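Local coordinates for protein lipase (Streptomyces rimosus, PDB 5MAL) that hydrolyses triacylglycerols, aryl esters and palmitoyl-CoA as a secreted GDSL-family lipase with a preference for medium-length acyl chains, at residues A[140-145]-A[202-207]; A[189-194]-A[227-232]. All coordinates share one frame; numbering follows the deposited sequence.

Two crossing loop closures lie on one flank of this single-chain enzyme. Along the chain, 140-145 follows strand 135-139 of the parallel sheet; 189-194, just after an outermost strand, 184-186, comes next, then the loop segment 202-207, and last 227-232 near the end of helix 219-232. Contact 1 closes a loop of 56 intervening residues and contact 2 one of 32, and because their segments alternate, neither lies within the other. They also touch directly: R143 N approaches N189 OD1 at 2.9 Å, a probable hydrogen bond, and F192 packs on both P142 and L204. Loop, short helix and C-terminal helix are thus joined beside the sheet.

Contact 1. Residues A[140-145]-A[202-207]; sequences GYPRFY and PWLHSV
F144 and L204 mark the closest approach of two irregular backbones, with their CA atoms 7.4 Å apart and no hydrogen bond between the segments, so the contact rests on the L204 side chain, which reaches both side chains and backbone of 140-145. L204 supplies most of one side, its two methyls each meeting a different residue. Its chi1 of -58° sets CG beside the backbone N, and chi2 of 163° turns the methyls to their separate partners. CD1 goes to F144, lying 3.6 Å from F144 O and 3.7 Å from F144 CA, and meeting ring atom F144 CD1 at 3.9 Å; the two side chains run roughly at right angles, with the methyl coming obliquely to the ring. CD2 takes the other direction and rests 3.8 Å from P142 CG, at the corner of the pyrrolidine ring. Segment 140-145 is the loop that leaves strand 135-139 of the central parallel sheet in this SGNH hydrolase, and such strand ends border the active site of the fold. The L204 side chain lies about 6 Å from that of H216, the inferred active-site histidine, and the F144 side chain about 9 Å from that of the nucleophile S10. M90 and I163 pack against the F144 ring, while R143 turns from L204 and forms a salt bridge with D168. On the other segment, the backbone of H205 is hydrogen-bonded to Y215, next to H216.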
ATOM      1  N   GLY A 140       1.984   5.454   2.257  1.00  9.17           N
ATOM      2  CA  GLY A 140       2.891   5.044   1.204  1.00  6.51           C
ATOM      3  C   GLY A 140       3.176   3.548   1.226  1.00  9.78           C
ATOM      4  O   GLY A 140       2.480   2.769   1.891  1.00  9.21           O
ATOM      5  N   TYR A 141       4.193   3.152   0.473  1.00 10.38           N
ATOM      6  CA  TYR A 141       4.662   1.776   0.456  1.00  8.08           C
ATOM      7  C   TYR A 141       6.026   1.747   1.104  1.00  8.18           C
ATOM      8  O   TYR A 141       6.737   2.746   1.106  1.00 10.72           O
ATOM      9  CB  TYR A 141       4.737   1.232  -0.972  1.00  9.14           C
ATOM     10  CG  TYR A 141       3.423   1.235  -1.702  1.00  7.26           C
ATOM     11  CD1 TYR A 141       2.573   0.147  -1.638  1.00 12.07           C
ATOM     12  CD2 TYR A 141       3.028   2.342  -2.454  1.00  8.68           C
ATOM     13  CE1 TYR A 141       1.353   0.146  -2.307  1.00 11.67           C
ATOM     14  CE2 TYR A 141       1.818   2.355  -3.127  1.00  7.65           C
ATOM     15  CZ  TYR A 141       0.988   1.257  -3.061  1.00  8.64           C
ATOM     16  OH  TYR A 141      -0.218   1.247  -3.720  1.00 10.29           O
ATOM     17  N   PRO A 142       6.410   0.598   1.669  1.00 11.26           N
ATOM     18  CA  PRO A 142       7.739   0.565   2.271  1.00 11.34           C
ATOM     19  C   PRO A 142       8.775   0.285   1.199  1.00  9.02           C
ATOM     20  O   PRO A 142       8.446  -0.401   0.230  1.00 11.56           O
ATOM     21  CB  PRO A 142       7.639  -0.596   3.269  1.00  9.73           C
ATOM     22  CG  PRO A 142       6.679  -1.553   2.606  1.00  8.87           C
ATOM     23  CD  PRO A 142       5.668  -0.661   1.872  1.00  9.96           C
ATOM     24  N   ARG A 143       9.975   0.833   1.338  1.00 10.99           N
ATOM     25  CA  ARG A 143      11.106   0.295   0.600  1.00  8.20           C
ATOM     26  C   ARG A 143      11.189  -1.173   0.972  1.00  9.93           C
ATOM     27  O   ARG A 143      11.090  -1.520   2.154  1.00 13.47           O
ATOM     28  CB  ARG A 143      12.407   1.031   0.944  1.00 10.70           C
ATOM     29  CG  ARG A 143      12.624   2.320   0.178  1.00 13.67           C
ATOM     30  CD  ARG A 143      13.977   2.907   0.527  1.00 18.94           C
ATOM     31  NE  ARG A 143      14.057   3.152   1.957  1.00 17.19           N
ATOM     32  CZ  ARG A 143      13.847   4.330   2.525  1.00 19.68           C
ATOM     33  NH1 ARG A 143      13.570   5.389   1.771  1.00 20.25           N
ATOM     34  NH2 ARG A 143      13.936   4.451   3.846  1.00 23.72           N
ATOM     35  N   PHE A 144      11.352  -2.040  -0.019  1.00  6.84           N
ATOM     36  CA  PHE A 144      11.285  -3.471   0.233  1.00 11.34           C
ATOM     37  C   PHE A 144      12.550  -4.040   0.879  1.00 10.46           C
ATOM     38  O   PHE A 144      12.488  -5.066   1.553  1.00  8.70           O
ATOM     39  CB  PHE A 144      11.021  -4.240  -1.058  1.00 11.75           C
ATOM     40  CG  PHE A 144       9.599  -4.160  -1.558  1.00 16.51           C
ATOM     41  CD1 PHE A 144       8.575  -3.700  -0.754  1.00 15.64           C
ATOM     42  CD2 PHE A 144       9.292  -4.586  -2.844  1.00 21.44           C
ATOM     43  CE1 PHE A 144       7.273  -3.637  -1.221  1.00 16.50           C
ATOM     44  CE2 PHE A 144       7.991  -4.521  -3.330  1.00 21.00           C
ATOM     45  CZ  PHE A 144       6.979  -4.042  -2.513  1.00 23.32           C
ATOM     46  N   TYR A 145      13.694  -3.397   0.645  1.00 10.13           N
ATOM     47  CA  TYR A 145      14.982  -3.990   1.000  1.00 11.08           C
ATOM     48  C   TYR A 145      15.868  -3.107   1.854  1.00 10.03           C
ATOM     49  O   TYR A 145      15.904  -1.884   1.678  1.00 14.38           O
ATOM     50  CB  TYR A 145      15.750  -4.358  -0.280  1.00  9.19           C
ATOM     51  CG  TYR A 145      15.114  -5.492  -1.009  1.00  8.39           C
ATOM     52  CD1 TYR A 145      15.266  -6.790  -0.550  1.00  8.33           C
ATOM     53  CD2 TYR A 145      14.341  -5.276  -2.150  1.00 10.20           C
ATOM     54  CE1 TYR A 145      14.673  -7.847  -1.191  1.00  7.33           C
ATOM     55  CE2 TYR A 145      13.744  -6.339  -2.808  1.00  9.92           C
ATOM     56  CZ  TYR A 145      13.915  -7.622  -2.319  1.00 13.30           C
ATOM     57  OH  TYR A 145      13.341  -8.716  -2.935  1.00 14.39           O
ATOM     58  N   PRO A 202      12.491  -8.935   9.033  1.00 12.15           N
ATOM     59  CA  PRO A 202      11.543  -8.517   7.996  1.00  9.50           C
ATOM     60  C   PRO A 202      10.108  -8.431   8.507  1.00 10.60           C
ATOM     61  O   PRO A 202       9.644  -9.305   9.248  1.00  9.86           O
ATOM     62  CB  PRO A 202      11.690  -9.606   6.926  1.00 13.32           C
ATOM     63  CG  PRO A 202      12.134 -10.822   7.698  1.00 14.78           C
ATOM     64  CD  PRO A 202      13.067 -10.262   8.743  1.00 12.23           C
ATOM     65  N   TRP A 203       9.445  -7.340   8.130  1.00 10.32           N
ATOM     66  CA  TRP A 203       8.015  -7.166   8.324  1.00 10.20           C
ATOM     67  C   TRP A 203       7.294  -7.270   6.999  1.00  9.15           C
ATOM     68  O   TRP A 203       6.130  -6.879   6.886  1.00  8.85           O
ATOM     69  CB  TRP A 203       7.698  -5.818   8.947  1.00 11.23           C
ATOM     70  CG  TRP A 203       7.960  -5.762  10.395  1.00  9.49           C
ATOM     71  CD1 TRP A 203       8.325  -6.807  11.219  1.00 10.76           C
ATOM     72  CD2 TRP A 203       7.869  -4.607  11.223  1.00 10.17           C
ATOM     73  NE1 TRP A 203       8.473  -6.349  12.504  1.00 10.02           N
ATOM     74  CE2 TRP A 203       8.196  -5.005  12.536  1.00 10.65           C
ATOM     75  CE3 TRP A 203       7.545  -3.270  10.981  1.00 11.05           C
ATOM     76  CZ2 TRP A 203       8.210  -4.108  13.602  1.00 11.27           C
ATOM     77  CZ3 TRP A 203       7.567  -2.375  12.044  1.00 13.44           C
ATOM     78  CH2 TRP A 203       7.897  -2.799  13.333  1.00 12.02           C
ATOM     79  N   LEU A 204       8.024  -7.741   5.994  1.00  6.14           N
ATOM     80  CA  LEU A 204       7.470  -8.027   4.682  1.00  8.95           C
ATOM     81  C   LEU A 204       7.707  -9.477   4.387  1.00 11.61           C
ATOM     82  O   LEU A 204       8.733 -10.026   4.789  1.00 12.12           O
ATOM     83  CB  LEU A 204       8.140  -7.193   3.594  1.00  7.61           C
ATOM     84  CG  LEU A 204       8.068  -5.684   3.759  1.00 11.47           C
ATOM     85  CD1 LEU A 204       9.114  -5.040   2.852  1.00 13.46           C
ATOM     86  CD2 LEU A 204       6.669  -5.238   3.402  1.00 10.74           C
ATOM     87  N   HIS A 205       6.783 -10.094   3.664  1.00 10.26           N
ATOM     88  CA  HIS A 205       7.052 -11.403   3.090  1.00 11.21           C
ATOM     89  C   HIS A 205       8.053 -11.232   1.969  1.00 11.65           C
ATOM     90  O   HIS A 205       7.980 -10.267   1.213  1.00 11.63           O
ATOM     91  CB  HIS A 205       5.779 -12.052   2.535  1.00 12.51           C
ATOM     92  CG  HIS A 205       4.761 -12.388   3.575  1.00 11.75           C
ATOM     93  ND1 HIS A 205       4.830 -13.532   4.344  1.00  9.53           N
ATOM     94  CD2 HIS A 205       3.636 -11.742   3.963  1.00 10.81           C
ATOM     95  CE1 HIS A 205       3.801 -13.564   5.173  1.00 11.92           C
ATOM     96  NE2 HIS A 205       3.054 -12.497   4.950  1.00 12.86           N
ATOM     97  N   SER A 206       8.978 -12.171   1.851  1.00 13.39           N
ATOM     98  CA  SER A 206       9.823 -12.193   0.680  1.00 15.11           C
ATOM     99  C   SER A 206       9.012 -12.824  -0.443  1.00 16.26           C
ATOM    100  O   SER A 206       7.787 -12.875  -0.384  1.00 15.61           O
ATOM    101  CB  SER A 206      11.105 -12.977   0.935  1.00 16.65           C
ATOM    102  OG  SER A 206      11.993 -12.825  -0.163  1.00 20.09           O
ATOM    103  N   VAL A 207       9.695 -13.305  -1.469  1.00 13.44           N
ATOM    104  CA  VAL A 207       9.045 -14.135  -2.452  1.00 10.36           C
ATOM    105  C   VAL A 207       8.667 -15.433  -1.778  1.00 17.99           C
ATOM    106  O   VAL A 207       9.535 -16.217  -1.405  1.00 18.76           O
ATOM    107  CB  VAL A 207       9.956 -14.408  -3.633  1.00 17.34           C
ATOM    108  CG1 VAL A 207       9.190 -15.141  -4.706  1.00 18.10           C
ATOM    109  CG2 VAL A 207      10.478 -13.103  -4.148  1.00 24.78           C
TER

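Contact 2. Residues A[189-194]-A[227-232]; sequences NTTFAG and LPVLNS
The hydroxyl of T191, whose methyl and oxygen both face V229, is gripped by two backbone carbonyls, G225 O of helix 219-232 and V188 O just before its own short helix. A hydroxyl has one hydrogen to offer two such acceptors, so it can serve them in turn or be shared; the G225 arm ties the short helix to helix 219-232, and the V188 arm is local. A chi1 of 50° sets OG1 between the backbone N and the carbonyl carbon, within reach of both carbonyls, with the methyl CG2 beside the backbone N. T190 repeats the conformation, but its hydrogen bond is local, to D187 O, though the oxygen still touches V229.

Between 189-194 and 227-232 themselves there is only van der Waals contact, G225 lying just before 227-232. One methyl of V229 does most of the work: CG2 lies 3.8 Å from T191 OG1, 3.9 Å from T190 OG1 and 4.0 Å from T191 CG2, its branch meeting both threonines obliquely. P228 adds a looser touch, its CB 4.3 Å from T191 CG2, at a kink where the proline nitrogen makes no bond to the preceding turn. The following turn is reinforced by S232, whose OG donates to V229 O over 2.9 Å, tilted 23° from the carbonyl plane. V229 also packs on V188 and L139, and L230 touches Y34 and W38 of helix 34-40. Away from the annotated active-site residues, a short helix following edge strand 184-186 is thereby fastened to the C-terminal helix, a packing of helices beside a parallel sheet that belongs to the alpha/beta/alpha fold of SGNH hydrolases.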
ATOM      1  N   ASN A 189       8.053   4.109   5.816  1.00 12.56           N
ATOM      2  CA  ASN A 189       9.462   3.830   6.046  1.00 11.28           C
ATOM      3  C   ASN A 189       9.877   4.254   7.440  1.00 13.41           C
ATOM      4  O   ASN A 189      10.912   3.827   7.947  1.00 12.96           O
ATOM      5  CB  ASN A 189      10.328   4.533   5.014  1.00 10.49           C
ATOM      6  CG  ASN A 189      10.234   3.891   3.672  1.00 10.90           C
ATOM      7  OD1 ASN A 189      10.273   2.667   3.562  1.00 14.83           O
ATOM      8  ND2 ASN A 189      10.096   4.704   2.635  1.00 15.53           N
ATOM      9  N   THR A 190       9.070   5.100   8.066  1.00 11.33           N
ATOM     10  CA  THR A 190       9.396   5.535   9.412  1.00 11.12           C
ATOM     11  C   THR A 190       9.362   4.323  10.339  1.00 13.59           C
ATOM     12  O   THR A 190      10.134   4.231  11.294  1.00 14.92           O
ATOM     13  CB  THR A 190       8.439   6.624   9.903  1.00 16.26           C
ATOM     14  OG1 THR A 190       7.087   6.165   9.801  1.00 15.24           O
ATOM     15  CG2 THR A 190       8.597   7.874   9.058  1.00 16.83           C
ATOM     16  N   THR A 191       8.486   3.377  10.033  1.00  9.69           N
ATOM     17  CA  THR A 191       8.338   2.195  10.880  1.00  8.17           C
ATOM     18  C   THR A 191       8.986   0.954  10.281  1.00 11.20           C
ATOM     19  O   THR A 191       9.431   0.083  11.022  1.00 11.65           O
ATOM     20  CB  THR A 191       6.873   1.873  11.144  1.00 11.50           C
ATOM     21  OG1 THR A 191       6.171   1.864   9.896  1.00 11.01           O
ATOM     22  CG2 THR A 191       6.249   2.924  12.075  1.00 12.70           C
ATOM     23  N   PHE A 192       8.995   0.843   8.949  1.00 11.44           N
ATOM     24  CA  PHE A 192       9.585  -0.338   8.306  1.00  8.52           C
ATOM     25  C   PHE A 192      11.116  -0.306   8.251  1.00 12.28           C
ATOM     26  O   PHE A 192      11.741  -1.318   7.937  1.00 11.61           O
ATOM     27  CB  PHE A 192       9.034  -0.519   6.878  1.00  8.45           C
ATOM     28  CG  PHE A 192       7.709  -1.234   6.819  1.00  9.56           C
ATOM     29  CD1 PHE A 192       6.520  -0.526   6.909  1.00 10.75           C
ATOM     30  CD2 PHE A 192       7.657  -2.623   6.666  1.00  8.82           C
ATOM     31  CE1 PHE A 192       5.288  -1.182   6.849  1.00 11.86           C
ATOM     32  CE2 PHE A 192       6.431  -3.290   6.596  1.00 10.06           C
ATOM     33  CZ  PHE A 192       5.242  -2.565   6.693  1.00  9.87           C
ATOM     34  N   ALA A 193      11.722   0.842   8.537  1.00 11.96           N
ATOM     35  CA  ALA A 193      13.183   0.903   8.598  1.00 12.21           C
ATOM     36  C   ALA A 193      13.652  -0.067   9.672  1.00 13.71           C
ATOM     37  O   ALA A 193      13.165  -0.037  10.796  1.00 14.14           O
ATOM     38  CB  ALA A 193      13.667   2.315   8.891  1.00 13.75           C
ATOM     39  N   GLY A 194      14.572  -0.951   9.315  1.00 15.21           N
ATOM     40  CA  GLY A 194      15.032  -1.962  10.249  1.00 14.20           C
ATOM     41  C   GLY A 194      14.209  -3.220  10.108  1.00 12.02           C
ATOM     42  O   GLY A 194      14.468  -4.230  10.764  1.00 10.77           O
ATOM     43  N   LEU A 227      -0.092   0.233  10.784  1.00  8.58           N
ATOM     44  CA  LEU A 227      -1.071   0.767  11.731  1.00  6.60           C
ATOM     45  C   LEU A 227      -0.528   1.953  12.536  1.00  8.69           C
ATOM     46  O   LEU A 227      -1.234   2.938  12.700  1.00  8.53           O
ATOM     47  CB  LEU A 227      -1.561  -0.339  12.667  1.00  6.92           C
ATOM     48  CG  LEU A 227      -2.426   0.166  13.825  1.00  9.25           C
ATOM     49  CD1 LEU A 227      -3.718   0.785  13.322  1.00 10.35           C
ATOM     50  CD2 LEU A 227      -2.705  -0.967  14.814  1.00 12.85           C
ATOM     51  N   PRO A 228       0.732   1.880  13.015  1.00 10.98           N
ATOM     52  CA  PRO A 228       1.188   3.042  13.783  1.00 10.43           C
ATOM     53  C   PRO A 228       1.233   4.311  12.939  1.00 10.09           C
ATOM     54  O   PRO A 228       1.026   5.418  13.442  1.00  9.69           O
ATOM     55  CB  PRO A 228       2.583   2.619  14.250  1.00 10.54           C
ATOM     56  CG  PRO A 228       2.491   1.120  14.347  1.00 11.80           C
ATOM     57  CD  PRO A 228       1.680   0.755  13.124  1.00  7.71           C
ATOM     58  N   VAL A 229       1.459   4.157  11.641  1.00  7.65           N
ATOM     59  CA  VAL A 229       1.464   5.315  10.760  1.00  7.69           C
ATOM     60  C   VAL A 229       0.053   5.893  10.588  1.00  8.93           C
ATOM     61  O   VAL A 229      -0.118   7.104  10.581  1.00  9.17           O
ATOM     62  CB  VAL A 229       2.079   4.958   9.413  1.00 10.16           C
ATOM     63  CG1 VAL A 229       2.049   6.140   8.487  1.00 11.18           C
ATOM     64  CG2 VAL A 229       3.515   4.523   9.643  1.00  8.22           C
ATOM     65  N   LEU A 230      -0.957   5.037  10.473  1.00 10.01           N
ATOM     66  CA  LEU A 230      -2.315   5.547  10.453  1.00 11.06           C
ATOM     67  C   LEU A 230      -2.623   6.227  11.782  1.00 10.74           C
ATOM     68  O   LEU A 230      -3.173   7.319  11.796  1.00 11.31           O
ATOM     69  CB  LEU A 230      -3.328   4.446  10.163  1.00  8.15           C
ATOM     70  CG  LEU A 230      -4.776   4.935  10.182  1.00  8.65           C
ATOM     71  CD1 LEU A 230      -4.991   6.029   9.127  1.00  9.41           C
ATOM     72  CD2 LEU A 230      -5.677   3.746   9.919  1.00  8.62           C
ATOM     73  N   ASN A 231      -2.264   5.589  12.894  1.00 10.99           N
ATOM     74  CA  ASN A 231      -2.533   6.182  14.197  1.00 10.44           C
ATOM     75  C   ASN A 231      -1.849   7.526  14.390  1.00 12.12           C
ATOM     76  O   ASN A 231      -2.377   8.394  15.075  1.00 14.96           O
ATOM     77  CB  ASN A 231      -2.124   5.228  15.317  1.00 10.11           C
ATOM     78  CG  ASN A 231      -3.237   4.288  15.704  1.00  9.62           C
ATOM     79  OD1 ASN A 231      -4.420   4.618  15.558  1.00 14.73           O
ATOM     80  ND2 ASN A 231      -2.880   3.119  16.209  1.00 11.00           N
ATOM     81  N   SER A 232      -0.691   7.720  13.767  1.00  9.64           N
ATOM     82  CA  SER A 232       0.048   8.956  13.949  1.00  9.16           C
ATOM     83  C   SER A 232      -0.720  10.131  13.343  1.00 16.85           C
ATOM     84  O   SER A 232      -0.539  11.279  13.732  1.00 12.65           O
ATOM     85  CB  SER A 232       1.440   8.849  13.325  1.00 10.67           C
ATOM     86  OG  SER A 232       1.398   9.122  11.937  1.00 13.18           O
TER